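Tubulin binding cofactor C (Leishmania major, PDB 5AJ8) probably acts as a chaperone in the assembly of tubulin heterodimers, and is represented here by its C-terminal domain, a parallel beta-helix. Local coordinates at residues F22-K27 / T166-A171; P43-A48 / A61-R66; Y76-S81 / G124-T129; P95-V100 / T132-V137; G101-C106 / A114-W119. The protein carries 1 engineered substitution. All coordinates share one frame; numbering follows the deposited sequence.

Overall arrangement
The five contacts follow a parallel beta-helix outward from its own coils to the segments that cover them. Interaction 2 is the most regular: backbone hydrogen bonds join adjacent coils, with a histidine lying on a peptide. Interactions 3, 4 and 5 hold the loops and the short helix 116-122 beside the coils. Interaction 3 is buried, with no hydrogen bond across its segments, interaction 4 adds a salt bridge and waters, and interaction 5 packs leucines on aromatic faces. Interaction 1, a surface contact, packs the C-terminal chain against strand 21-23 with a T-shaped aromatic pair. Hydrogen bonds connect several, such as His-63 to Gly-124 (interactions 2 and 3) and Ser-105 to Phe-168 (interactions 5 and 1).

Interaction 1 of 5, residues F22-K27 / T166-A171; sequences FISHSK and TVFGPA
Phe-22 and Phe-168 form a T-shaped (edge-to-face) stack where the C-terminal chain passes strand 21-23, an outermost strand in one sheet of the parallel beta-helix. The edge of Phe-22 is directed at the face of Phe-168, with ring centroids 5.6 Å apart and planes at 77°. A CH-pi contact adds to this, Phe-22 CB lying 3.9 Å from the centroid of the Phe-168 ring. Phe-168 carries its CG anti to the backbone N (chi1 -179°), which lays the ring along the chain that follows Phe-22. Its CE2 comes 3.4 Å from Ile-23 O, while Ser-24 N lies at the ring edge.

The segment 166-171 in turn bends round the other phenyl ring. Gly-169 N stands over one face of Phe-22, 3.5 Å from CD1, and Thr-166 presents CG2 in the plane of the ring, 3.8 Å from Phe-22 CE1. The chain turns here through a cis peptide before Pro-170.

Hydrogen bonds just beyond the contact hold its partners in place: Phe-168 N to Ser-105 OG, Thr-166 O to Trp-99 NE1, and the backbone of Phe-22 to Thr-172. Between the two segments themselves the polar contribution is slight, a CA-H...O contact from Ala-171 CA to Phe-22 O at 3.6 Å, with 128° at the hydrogen.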
# COMPACT_ATOMS: atom_id res chain seq x y z
N PHE A 22 -8.18 4.87 6.94
CA PHE A 22 -7.77 3.69 7.70
C PHE A 22 -8.51 2.47 7.15
O PHE A 22 -9.70 2.31 7.37
CB PHE A 22 -8.01 3.91 9.19
CG PHE A 22 -7.23 5.08 9.76
CD1 PHE A 22 -5.87 4.99 9.94
CD2 PHE A 22 -7.85 6.28 10.06
CE1 PHE A 22 -5.13 6.05 10.43
CE2 PHE A 22 -7.12 7.38 10.55
CZ PHE A 22 -5.76 7.25 10.74
N ILE A 23 -7.80 1.64 6.39
CA ILE A 23 -8.40 0.52 5.68
C ILE A 23 -8.13 -0.75 6.49
O ILE A 23 -6.98 -1.14 6.66
CB ILE A 23 -7.81 0.43 4.26
CG1 ILE A 23 -8.21 1.76 3.55
CG2 ILE A 23 -8.26 -0.84 3.52
CD1 ILE A 23 -8.04 1.81 2.05
N SER A 24 -9.18 -1.36 7.01
CA SER A 24 -8.97 -2.56 7.86
C SER A 24 -8.62 -3.79 7.00
O SER A 24 -8.65 -3.74 5.77
CB SER A 24 -10.18 -2.83 8.78
OG SER A 24 -9.83 -3.70 9.84
N HIS A 25 -8.22 -4.86 7.67
CA HIS A 25 -7.84 -6.13 7.00
C HIS A 25 -9.05 -6.75 6.32
O HIS A 25 -10.16 -6.66 6.83
CB HIS A 25 -7.16 -7.13 7.95
CG HIS A 25 -7.80 -7.24 9.30
ND1 HIS A 25 -8.93 -7.99 9.55
CD2 HIS A 25 -7.48 -6.64 10.48
CE1 HIS A 25 -9.26 -7.87 10.83
NE2 HIS A 25 -8.40 -7.05 11.41
N SER A 26 -8.84 -7.35 5.15
CA SER A 26 -9.90 -8.02 4.41
C SER A 26 -9.23 -8.86 3.34
O SER A 26 -8.01 -8.90 3.29
CB SER A 26 -10.84 -6.97 3.75
OG SER A 26 -10.22 -6.35 2.63
N LYS A 27 -10.02 -9.49 2.46
CA LYS A 27 -9.48 -10.32 1.38
C LYS A 27 -9.31 -9.58 0.05
O LYS A 27 -8.96 -10.20 -0.96
CB LYS A 27 -10.38 -11.53 1.13
CG LYS A 27 -10.74 -12.35 2.37
CD LYS A 27 -9.64 -13.32 2.73
CE LYS A 27 -10.14 -14.45 3.60
NZ LYS A 27 -9.02 -15.35 4.01
N THR A 166 1.63 7.17 13.05
CA THR A 166 0.17 7.20 13.16
C THR A 166 -0.40 5.84 13.60
O THR A 166 -0.10 4.82 12.99
CB THR A 166 -0.50 7.63 11.83
OG1 THR A 166 -0.10 8.98 11.51
CG2 THR A 166 -2.00 7.61 11.96
N VAL A 167 -1.21 5.84 14.66
CA VAL A 167 -1.94 4.65 15.09
C VAL A 167 -3.18 4.44 14.20
O VAL A 167 -3.87 5.40 13.83
CB VAL A 167 -2.35 4.75 16.57
CG1 VAL A 167 -3.11 3.50 17.01
CG2 VAL A 167 -1.10 4.96 17.45
N PHE A 168 -3.44 3.19 13.83
CA PHE A 168 -4.60 2.85 13.03
C PHE A 168 -5.89 3.12 13.80
O PHE A 168 -6.06 2.66 14.95
CB PHE A 168 -4.59 1.37 12.61
CG PHE A 168 -5.77 0.96 11.74
CD1 PHE A 168 -6.94 0.52 12.31
CD2 PHE A 168 -5.69 1.02 10.36
CE1 PHE A 168 -8.02 0.17 11.52
CE2 PHE A 168 -6.76 0.66 9.56
CZ PHE A 168 -7.94 0.24 10.14
N GLY A 169 -6.80 3.84 13.16
CA GLY A 169 -8.20 3.81 13.56
C GLY A 169 -8.77 5.17 13.81
O GLY A 169 -8.02 6.14 13.95
N PRO A 170 -10.10 5.27 13.85
CA PRO A 170 -11.04 4.17 13.60
C PRO A 170 -11.12 3.83 12.12
O PRO A 170 -10.86 4.68 11.26
CB PRO A 170 -12.38 4.70 14.12
CG PRO A 170 -12.16 6.13 14.51
CD PRO A 170 -10.80 6.55 14.03
N ALA A 171 -11.51 2.59 11.81
CA ALA A 171 -11.52 2.12 10.42
C ALA A 171 -12.43 2.99 9.58
O ALA A 171 -13.52 3.35 10.02
CB ALA A 171 -11.97 0.67 10.34

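Interaction 2 of 5, residues P43-A48 / A61-R66; sequences PIAGSA and ACHQLR
His-63 lies flat on the peptide between Ala-45 and Gly-46, whose C and N atoms both sit over the centre of the imidazole face. Gly-46 CA adds a CH-pi contact, 4.2 Å from the ring centroid. With CG beside its own backbone N (chi1 -67°), the ring folds back over the neighbouring chain, and NE2 is hydrogen-bonded to Gly-124 O.

Gln-64 bends at chi2 (93°), bringing OE1 alongside Ser-47 to 3.5 Å from its CB. The alternate side chains, on the buried face of the sheet, pack differently: Ala-48 CB meets the CD1 branch of Leu-65 at 4.0 Å and lies 4.1 Å from Cys-62 SG. Arg-66 leads away from the contact to a salt bridge with Glu-86.

Backbone bonds set this register. Ile-44 N donates to Ala-61 O at 2.8 Å; His-63 N donates to Gly-46 O, bridging the corner, at 2.9 Å. Ala-48 N to Gln-64 O and Arg-66 N to Ala-48 O continue the pairing along the strands. Equivalent positions one turn apart thus lie side by side, including at the bend between strands 56-62 and 64-68, as is typical of successive coils in a parallel beta-helix.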
# COMPACT_ATOMS: atom_id res chain seq x y z
N PRO A 43 -2.76 -5.32 6.77
CA PRO A 43 -2.48 -6.29 5.69
C PRO A 43 -3.75 -6.85 5.05
O PRO A 43 -4.65 -7.22 5.75
CB PRO A 43 -1.66 -7.38 6.41
CG PRO A 43 -0.99 -6.65 7.54
CD PRO A 43 -1.98 -5.62 7.99
N ILE A 44 -3.79 -6.88 3.71
CA ILE A 44 -4.90 -7.42 2.94
C ILE A 44 -4.50 -8.79 2.40
O ILE A 44 -3.45 -8.93 1.78
CB ILE A 44 -5.20 -6.50 1.75
CG1 ILE A 44 -5.36 -5.04 2.19
CG2 ILE A 44 -6.41 -6.98 0.97
CD1 ILE A 44 -6.48 -4.85 3.19
N ALA A 45 -5.32 -9.80 2.67
CA ALA A 45 -5.02 -11.16 2.28
C ALA A 45 -5.64 -11.40 0.92
O ALA A 45 -6.51 -12.23 0.76
CB ALA A 45 -5.55 -12.16 3.31
N GLY A 46 -5.17 -10.63 -0.05
CA GLY A 46 -5.72 -10.63 -1.42
C GLY A 46 -5.18 -9.42 -2.17
O GLY A 46 -4.13 -8.89 -1.83
N SER A 47 -5.88 -8.99 -3.21
CA SER A 47 -5.37 -7.92 -4.02
C SER A 47 -5.85 -6.54 -3.55
O SER A 47 -6.89 -6.40 -2.94
CB SER A 47 -5.67 -8.14 -5.51
OG SER A 47 -7.03 -8.39 -5.73
N ALA A 48 -5.02 -5.54 -3.85
CA ALA A 48 -5.32 -4.13 -3.64
C ALA A 48 -5.20 -3.44 -5.00
O ALA A 48 -4.21 -3.60 -5.70
CB ALA A 48 -4.34 -3.53 -2.65
N ALA A 61 0.10 -3.68 2.80
CA ALA A 61 0.57 -5.03 2.57
C ALA A 61 -0.54 -5.80 1.85
O ALA A 61 -1.71 -5.68 2.22
CB ALA A 61 0.93 -5.71 3.88
N CYS A 62 -0.16 -6.63 0.87
CA CYS A 62 -1.12 -7.36 0.05
C CYS A 62 -0.47 -8.48 -0.75
O CYS A 62 0.75 -8.58 -0.79
CB CYS A 62 -1.85 -6.40 -0.88
SG CYS A 62 -0.76 -5.41 -1.94
N HIS A 63 -1.29 -9.36 -1.32
CA HIS A 63 -0.81 -10.43 -2.20
C HIS A 63 -0.48 -9.95 -3.62
O HIS A 63 0.56 -10.35 -4.23
CB HIS A 63 -1.87 -11.51 -2.31
CG HIS A 63 -2.10 -12.24 -1.05
ND1 HIS A 63 -2.88 -13.38 -0.99
CD2 HIS A 63 -1.69 -12.00 0.21
CE1 HIS A 63 -2.94 -13.80 0.26
NE2 HIS A 63 -2.22 -12.98 1.00
N GLN A 64 -1.36 -9.10 -4.15
CA GLN A 64 -1.15 -8.41 -5.42
C GLN A 64 -1.49 -6.93 -5.29
O GLN A 64 -2.39 -6.58 -4.54
CB GLN A 64 -2.00 -9.02 -6.52
CG GLN A 64 -1.73 -10.49 -6.78
CD GLN A 64 -2.63 -11.41 -5.99
OE1 GLN A 64 -3.64 -11.00 -5.45
NE2 GLN A 64 -2.24 -12.66 -5.88
N LEU A 65 -0.74 -6.08 -5.99
CA LEU A 65 -0.94 -4.65 -5.97
C LEU A 65 -1.01 -4.14 -7.40
O LEU A 65 -0.12 -4.39 -8.19
CB LEU A 65 0.17 -3.92 -5.22
CG LEU A 65 0.09 -2.39 -5.13
CD1 LEU A 65 -1.21 -1.91 -4.53
CD2 LEU A 65 1.26 -1.80 -4.34
N ARG A 66 -2.10 -3.46 -7.74
CA ARG A 66 -2.21 -2.84 -9.06
C ARG A 66 -2.67 -1.39 -8.96
O ARG A 66 -3.61 -1.06 -8.25
CB ARG A 66 -3.13 -3.64 -9.97
CG ARG A 66 -3.25 -3.04 -11.37
CD ARG A 66 -3.47 -4.09 -12.44
NE ARG A 66 -3.53 -3.53 -13.80
CZ ARG A 66 -3.49 -4.28 -14.91
NH1 ARG A 66 -3.36 -5.60 -14.84
NH2 ARG A 66 -3.59 -3.71 -16.09

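Interaction 3 of 5, residues Y76-S81 / G124-T129; sequences YVWCAS and GEIEDT
At the corner of the parallel beta-helix where strand 73-79 ends, the loop that leads from helix 116-122 into helix 129-132 passes over the strand end, and Trp-78 and Ala-80 receive Thr-129 and Ile-126 in a buried contact. The indole is met at its edge. Thr-129 O lies near the ring plane, 3.3 Å from Trp-78 CZ2, and Thr-129 CB stands 3.7 Å from the same carbon. Trp-78 CG swings away from its own N (chi1 -165°), a torsion that turns the benzo edge to the start of helix 129-132 and carries NE1 to a hydrogen bond with Thr-132 OG1. This bond, from just beyond the segment, satisfies the nitrogen of a buried tryptophan.

Ile-126 makes its contact through the end of an extended chain. Its CD1 reaches Ala-80 CB at 4.0 Å and Ala-80 N at 3.8 Å, and approaches the indole at 4.3 Å from Trp-78 CD1. Across the two segments no hydrogen bond forms, and they meet by van der Waals contact.

The loop's own turns bring these groups into place. Glu-125, with positive phi (60°), leaves helix 116-122, and Asp-128 acts as N-cap of the next helix, OD1 accepting from Arg-131 N. Helix 116-122 flanks the same indole through His-116, Ala-117 and Val-120, and Ala-61 of strand 56-62 touches it too, so the contact lies between two short helices and the ends of two neighbouring strands.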
# COMPACT_ATOMS: atom_id res chain seq x y z
N TYR A 76 4.30 2.68 0.13
CA TYR A 76 5.07 1.90 1.10
C TYR A 76 4.47 0.50 1.20
O TYR A 76 3.41 0.29 1.80
CB TYR A 76 5.10 2.60 2.46
CG TYR A 76 5.78 3.96 2.42
CD1 TYR A 76 5.07 5.12 2.09
CD2 TYR A 76 7.13 4.08 2.66
CE1 TYR A 76 5.70 6.37 2.05
CE2 TYR A 76 7.76 5.31 2.63
CZ TYR A 76 7.05 6.45 2.31
OH TYR A 76 7.73 7.65 2.27
N VAL A 77 5.16 -0.46 0.60
CA VAL A 77 4.56 -1.66 0.12
C VAL A 77 5.26 -2.94 0.63
O VAL A 77 6.50 -3.04 0.59
CB VAL A 77 4.58 -1.64 -1.44
CG1 VAL A 77 4.16 -2.98 -2.02
CG2 VAL A 77 3.69 -0.53 -1.96
N TRP A 78 4.46 -3.91 1.07
CA TRP A 78 4.92 -5.29 1.26
C TRP A 78 3.98 -6.16 0.43
O TRP A 78 2.82 -6.36 0.79
CB TRP A 78 4.90 -5.70 2.74
CG TRP A 78 5.69 -6.99 3.08
CD1 TRP A 78 5.73 -8.17 2.37
CD2 TRP A 78 6.52 -7.20 4.22
NE1 TRP A 78 6.55 -9.07 3.00
CE2 TRP A 78 7.04 -8.50 4.14
CE3 TRP A 78 6.91 -6.38 5.29
CZ2 TRP A 78 7.92 -9.02 5.11
CZ3 TRP A 78 7.77 -6.88 6.24
CH2 TRP A 78 8.28 -8.19 6.14
N CYS A 79 4.49 -6.66 -0.68
CA CYS A 79 3.68 -7.39 -1.63
C CYS A 79 4.24 -8.76 -1.92
O CYS A 79 5.43 -8.88 -2.13
CB CYS A 79 3.61 -6.61 -2.95
SG CYS A 79 2.26 -7.19 -4.01
N ALA A 80 3.37 -9.76 -2.00
CA ALA A 80 3.78 -11.12 -2.34
C ALA A 80 4.21 -11.23 -3.79
O ALA A 80 4.86 -12.17 -4.14
CB ALA A 80 2.67 -12.12 -2.08
N SER A 81 3.80 -10.27 -4.63
CA SER A 81 4.21 -10.27 -6.03
C SER A 81 4.70 -8.88 -6.47
O SER A 81 4.60 -7.92 -5.72
CB SER A 81 3.08 -10.81 -6.92
OG SER A 81 1.84 -10.13 -6.72
N GLY A 124 -1.86 -10.71 6.98
CA GLY A 124 -1.78 -10.71 5.52
C GLY A 124 -1.75 -12.07 4.85
O GLY A 124 -1.97 -12.19 3.64
N GLU A 125 -1.42 -13.10 5.62
CA GLU A 125 -1.31 -14.46 5.09
C GLU A 125 -0.25 -14.59 4.00
O GLU A 125 -0.43 -15.33 3.04
CB GLU A 125 -2.67 -14.99 4.62
CG GLU A 125 -3.70 -15.09 5.74
CD GLU A 125 -5.12 -15.39 5.26
OE1 GLU A 125 -5.34 -15.67 4.06
OE2 GLU A 125 -6.03 -15.37 6.10
N ILE A 126 0.86 -13.87 4.13
CA ILE A 126 1.99 -14.08 3.24
C ILE A 126 2.92 -14.95 4.06
O ILE A 126 3.42 -14.52 5.09
CB ILE A 126 2.69 -12.76 2.83
CG1 ILE A 126 1.68 -11.86 2.13
CG2 ILE A 126 3.93 -13.04 1.98
CD1 ILE A 126 2.25 -10.58 1.59
N GLU A 127 3.11 -16.19 3.62
CA GLU A 127 3.92 -17.15 4.36
C GLU A 127 5.41 -16.82 4.22
O GLU A 127 6.13 -16.82 5.22
CB GLU A 127 3.61 -18.59 3.92
CG GLU A 127 4.54 -19.62 4.56
CD GLU A 127 4.05 -21.07 4.44
OE1 GLU A 127 3.58 -21.48 3.36
OE2 GLU A 127 4.18 -21.82 5.44
N ASP A 128 5.87 -16.53 3.01
CA ASP A 128 7.30 -16.31 2.79
C ASP A 128 7.66 -14.82 2.91
O ASP A 128 7.86 -14.14 1.90
CB ASP A 128 7.74 -16.86 1.43
CG ASP A 128 9.27 -16.92 1.30
OD1 ASP A 128 10.00 -16.37 2.18
OD2 ASP A 128 9.74 -17.54 0.31
N THR A 129 7.75 -14.34 4.15
CA THR A 129 8.03 -12.95 4.44
C THR A 129 9.45 -12.51 4.02
O THR A 129 9.63 -11.39 3.52
CB THR A 129 7.75 -12.62 5.92
OG1 THR A 129 8.47 -13.53 6.74
CG2 THR A 129 6.25 -12.74 6.26

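Interaction 4 of 5, residues P95-V100 / T132-V137; sequences PYRCWV and TEQNYV
Pro-95, just ahead of the 3-10 turn 96-98, comes nearest to Tyr-136 of the 3-10 turn 135-137, their CA atoms 6.5 Å apart, and no direct backbone hydrogen bond joins the two segments. They lie in loops at one margin of the parallel beta-helix, the first immediately after strand 91-95.

Pro-95 rests on a face of the Tyr-136 ring, with CB 4.1 Å from the centroid in a CH-pi contact; Val-137 CG1 covers the opposite face. The same proline CB also lies over the centre of the Arg-97 guanidinium.

Arg-97 runs extended from CG to NE, and its NH1 serves two acceptors in the guanidinium plane. Arg-97 NH1 donates to Glu-133 OE2 at 3.0 Å, a salt bridge in which the carboxylate is approached steeply from above its plane (70°). Arg-97 NH1 also donates to Gln-134 OE1 at 3.2 Å, where amide and guanidinium are nearly coplanar (24°). The amide is held at its other end as well, Gln-134 NE2 donating to Tyr-136 OH.

Water supplements these bonds. One molecule accepts weakly from Tyr-96 N and donates to Glu-133 O. A second accepts from Arg-97 N at 3.0 Å and donates to Glu-133 OE2 at 2.8 Å.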
# COMPACT_ATOMS: atom_id res chain seq x y z
N PRO A 95 9.35 0.58 1.56
CA PRO A 95 8.89 -0.55 2.35
C PRO A 95 7.81 -0.21 3.39
O PRO A 95 7.80 0.88 3.99
CB PRO A 95 10.17 -0.97 3.06
CG PRO A 95 10.84 0.34 3.36
CD PRO A 95 10.58 1.18 2.12
N TYR A 96 6.94 -1.19 3.61
CA TYR A 96 5.80 -1.11 4.55
C TYR A 96 6.25 -0.86 6.00
O TYR A 96 5.52 -0.26 6.81
CB TYR A 96 5.03 -2.43 4.45
CG TYR A 96 3.72 -2.56 5.17
CD1 TYR A 96 2.65 -1.71 4.87
CD2 TYR A 96 3.52 -3.57 6.10
CE1 TYR A 96 1.42 -1.87 5.48
CE2 TYR A 96 2.30 -3.73 6.72
CZ TYR A 96 1.25 -2.88 6.41
OH TYR A 96 0.04 -3.05 7.02
N ARG A 97 7.45 -1.31 6.31
CA ARG A 97 8.02 -1.11 7.63
C ARG A 97 8.14 0.39 8.03
O ARG A 97 8.25 0.70 9.20
CB ARG A 97 9.38 -1.83 7.75
CG ARG A 97 10.46 -1.28 6.85
CD ARG A 97 11.77 -2.04 6.99
NE ARG A 97 12.75 -1.56 6.01
CZ ARG A 97 13.09 -2.17 4.87
NH1 ARG A 97 12.57 -3.35 4.53
NH2 ARG A 97 13.99 -1.60 4.06
N CYS A 98 8.09 1.31 7.05
CA CYS A 98 8.02 2.75 7.36
C CYS A 98 6.76 3.12 8.14
O CYS A 98 6.72 4.18 8.75
CB CYS A 98 8.09 3.60 6.08
SG CYS A 98 9.69 3.41 5.26
N TRP A 99 5.71 2.30 8.09
CA TRP A 99 4.57 2.55 8.97
C TRP A 99 4.87 1.99 10.36
O TRP A 99 4.40 0.90 10.71
CB TRP A 99 3.25 2.00 8.40
CG TRP A 99 2.06 2.34 9.27
CD1 TRP A 99 1.97 3.36 10.18
CD2 TRP A 99 0.80 1.69 9.27
NE1 TRP A 99 0.73 3.38 10.75
CE2 TRP A 99 -0.01 2.36 10.20
CE3 TRP A 99 0.27 0.60 8.58
CZ2 TRP A 99 -1.32 1.97 10.46
CZ3 TRP A 99 -1.04 0.23 8.83
CH2 TRP A 99 -1.81 0.90 9.75
N VAL A 100 5.68 2.73 11.11
CA VAL A 100 6.08 2.38 12.46
C VAL A 100 4.85 2.24 13.35
O VAL A 100 4.80 1.37 14.21
CB VAL A 100 7.07 3.40 13.07
CG1 VAL A 100 7.44 3.00 14.49
CG2 VAL A 100 8.34 3.51 12.22
N THR A 132 9.56 -11.97 0.10
CA THR A 132 8.66 -10.93 -0.39
C THR A 132 8.92 -9.49 0.08
O THR A 132 8.46 -8.56 -0.58
CB THR A 132 7.19 -11.31 -0.10
OG1 THR A 132 7.01 -11.55 1.31
CG2 THR A 132 6.80 -12.57 -0.93
N GLU A 133 9.60 -9.31 1.21
CA GLU A 133 9.71 -7.95 1.78
C GLU A 133 10.23 -6.93 0.77
O GLU A 133 9.76 -5.79 0.74
CB GLU A 133 10.55 -7.89 3.07
CG GLU A 133 10.52 -6.49 3.72
CD GLU A 133 11.11 -6.43 5.12
OE1 GLU A 133 11.81 -7.37 5.51
OE2 GLU A 133 10.87 -5.42 5.83
N GLN A 134 11.19 -7.36 -0.04
CA GLN A 134 11.89 -6.50 -0.99
C GLN A 134 11.26 -6.44 -2.40
O GLN A 134 11.86 -5.89 -3.30
CB GLN A 134 13.40 -6.88 -1.04
CG GLN A 134 14.11 -6.67 0.33
CD GLN A 134 14.01 -5.23 0.87
OE1 GLN A 134 13.51 -4.97 1.99
NE2 GLN A 134 14.46 -4.27 0.07
N ASN A 135 10.05 -6.96 -2.57
CA ASN A 135 9.35 -6.83 -3.85
C ASN A 135 9.02 -5.39 -4.24
O ASN A 135 8.83 -5.10 -5.41
CB ASN A 135 8.08 -7.68 -3.89
CG ASN A 135 8.37 -9.17 -4.02
OD1 ASN A 135 9.46 -9.57 -4.42
ND2 ASN A 135 7.39 -9.99 -3.70
N TYR A 136 9.01 -4.48 -3.28
CA TYR A 136 8.74 -3.08 -3.60
C TYR A 136 9.80 -2.40 -4.49
O TYR A 136 9.52 -1.36 -5.06
CB TYR A 136 8.53 -2.25 -2.31
CG TYR A 136 9.79 -1.99 -1.57
CD1 TYR A 136 10.23 -2.88 -0.61
CD2 TYR A 136 10.54 -0.86 -1.80
CE1 TYR A 136 11.39 -2.66 0.08
CE2 TYR A 136 11.72 -0.64 -1.10
CZ TYR A 136 12.12 -1.55 -0.16
OH TYR A 136 13.27 -1.36 0.54
N VAL A 137 11.02 -2.94 -4.57
CA VAL A 137 12.05 -2.31 -5.40
C VAL A 137 11.88 -2.68 -6.88
O VAL A 137 12.51 -2.10 -7.71
CB VAL A 137 13.51 -2.61 -4.95
CG1 VAL A 137 13.71 -2.27 -3.48
CG2 VAL A 137 13.91 -4.06 -5.24
O HOH W 1 8.16 -4.08 2.45
O HOH W 2 8.90 -3.60 5.04

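Interaction 5 of 5, residues G101-C106 / A114-W119; sequences GLLSSC and ATHAEW
The indole of Trp-119 takes Leu-102 on one face: CD1 stands 3.5 Å from the centroid of the six-membered ring, only 8° off its normal, while CD2 lies 3.6 Å from Trp-119 CG. At the indole edge, in plane, are Ser-105 O, 3.6 Å from CZ2, and Cys-106 C. The imidazole of His-116 is covered on a face by Leu-103, whose CD2 lies 4.0 Å from the ring centroid. The two leucines divide the faces, yet each also reaches the other ring: Leu-102 CD2 touches His-116 CD2, and Leu-103 CD2 packs against Trp-119 CD1.

Leu-102 extends CG opposite its amide nitrogen (chi1 175°), and its two methyls lie across the tryptophan, one over the six-membered ring and the other by the pyrrole side. The polar edges have partners too. Trp-119 NE1 donates to a water at 3.2 Å that also lies within bonding distance of Leu-103 O and Ser-105 O, and His-116 NE2 is hydrogen-bonded to Trp-99 O. Beyond the segments, Tyr-113 packs edge-to-face with the indole.

The loop is braced from within. Gly-101 O accepts from Ser-105 OG at 2.7 Å and from Ser-104 N, the two arriving from opposite faces of its plane.

Thr-115 is the N-cap of the helix, its OG1 accepting from Glu-118 N at 3.2 Å. The whole is an N-capped helix whose first turn rests its aromatic side chains on the preceding loop, beside the coils of the parallel beta-helix in the cofactor C domain.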
# COMPACT_ATOMS: atom_id res chain seq x y z
N GLY A 101 3.84 3.07 13.12
CA GLY A 101 2.62 3.06 13.95
C GLY A 101 1.75 1.81 13.89
O GLY A 101 0.92 1.59 14.76
N LEU A 102 1.94 0.98 12.85
CA LEU A 102 1.28 -0.32 12.78
C LEU A 102 1.56 -1.13 14.04
O LEU A 102 0.69 -1.84 14.58
CB LEU A 102 1.75 -1.10 11.55
CG LEU A 102 1.20 -2.53 11.43
CD1 LEU A 102 -0.31 -2.49 11.32
CD2 LEU A 102 1.82 -3.32 10.26
N LEU A 103 2.80 -1.04 14.51
CA LEU A 103 3.24 -1.84 15.64
C LEU A 103 2.58 -1.42 16.95
O LEU A 103 2.49 -2.25 17.87
CB LEU A 103 4.76 -1.82 15.74
CG LEU A 103 5.46 -2.27 14.45
CD1 LEU A 103 6.96 -2.28 14.66
CD2 LEU A 103 5.00 -3.65 13.99
N SER A 104 2.03 -0.20 17.00
CA SER A 104 1.21 0.26 18.15
C SER A 104 -0.29 0.22 17.86
O SER A 104 -1.09 0.84 18.57
CB SER A 104 1.59 1.69 18.53
OG SER A 104 2.98 1.79 18.73
N SER A 105 -0.65 -0.52 16.81
CA SER A 105 -2.03 -0.68 16.39
C SER A 105 -2.46 -2.11 16.68
O SER A 105 -1.65 -2.95 17.04
CB SER A 105 -2.16 -0.39 14.88
OG SER A 105 -1.65 0.90 14.56
N CYS A 106 -3.75 -2.38 16.49
CA CYS A 106 -4.27 -3.73 16.68
C CYS A 106 -5.25 -4.13 15.60
O CYS A 106 -5.78 -3.29 14.89
CB CYS A 106 -4.90 -3.85 18.06
SG CYS A 106 -6.42 -2.90 18.29
N ALA A 114 4.62 -7.65 17.13
CA ALA A 114 5.77 -6.83 17.47
C ALA A 114 6.59 -6.42 16.26
O ALA A 114 7.41 -5.51 16.35
CB ALA A 114 6.65 -7.58 18.45
N THR A 115 6.39 -7.08 15.12
CA THR A 115 7.13 -6.75 13.89
C THR A 115 6.20 -6.74 12.66
O THR A 115 5.07 -7.26 12.69
CB THR A 115 8.27 -7.75 13.61
OG1 THR A 115 7.71 -9.02 13.24
CG2 THR A 115 9.15 -7.92 14.84
N HIS A 116 6.69 -6.13 11.59
CA HIS A 116 5.91 -6.05 10.38
C HIS A 116 5.80 -7.42 9.73
O HIS A 116 4.75 -7.77 9.22
CB HIS A 116 6.48 -5.00 9.42
CG HIS A 116 6.31 -3.59 9.90
ND1 HIS A 116 7.22 -2.97 10.73
CD2 HIS A 116 5.34 -2.68 9.65
CE1 HIS A 116 6.81 -1.73 10.97
NE2 HIS A 116 5.67 -1.53 10.32
N ALA A 117 6.87 -8.21 9.79
CA ALA A 117 6.84 -9.59 9.25
C ALA A 117 5.74 -10.41 9.88
O ALA A 117 5.03 -11.11 9.18
CB ALA A 117 8.19 -10.28 9.44
N GLU A 118 5.58 -10.30 11.20
CA GLU A 118 4.51 -11.00 11.91
C GLU A 118 3.13 -10.55 11.47
O GLU A 118 2.25 -11.36 11.23
CB GLU A 118 4.64 -10.79 13.44
CG GLU A 118 5.67 -11.69 14.10
CD GLU A 118 5.95 -11.28 15.54
OE1 GLU A 118 6.53 -10.19 15.76
OE2 GLU A 118 5.56 -12.04 16.45
N TRP A 119 2.94 -9.24 11.39
CA TRP A 119 1.67 -8.67 10.90
C TRP A 119 1.33 -9.20 9.50
O TRP A 119 0.21 -9.63 9.23
CB TRP A 119 1.76 -7.14 10.81
CG TRP A 119 1.28 -6.41 12.00
CD1 TRP A 119 2.02 -5.96 13.05
CD2 TRP A 119 -0.07 -6.04 12.27
NE1 TRP A 119 1.21 -5.33 13.96
CE2 TRP A 119 -0.08 -5.36 13.50
CE3 TRP A 119 -1.28 -6.23 11.60
CZ2 TRP A 119 -1.24 -4.85 14.06
CZ3 TRP A 119 -2.43 -5.74 12.16
CH2 TRP A 119 -2.41 -5.06 13.38
O HOH W 3 0.70 -4.36 16.96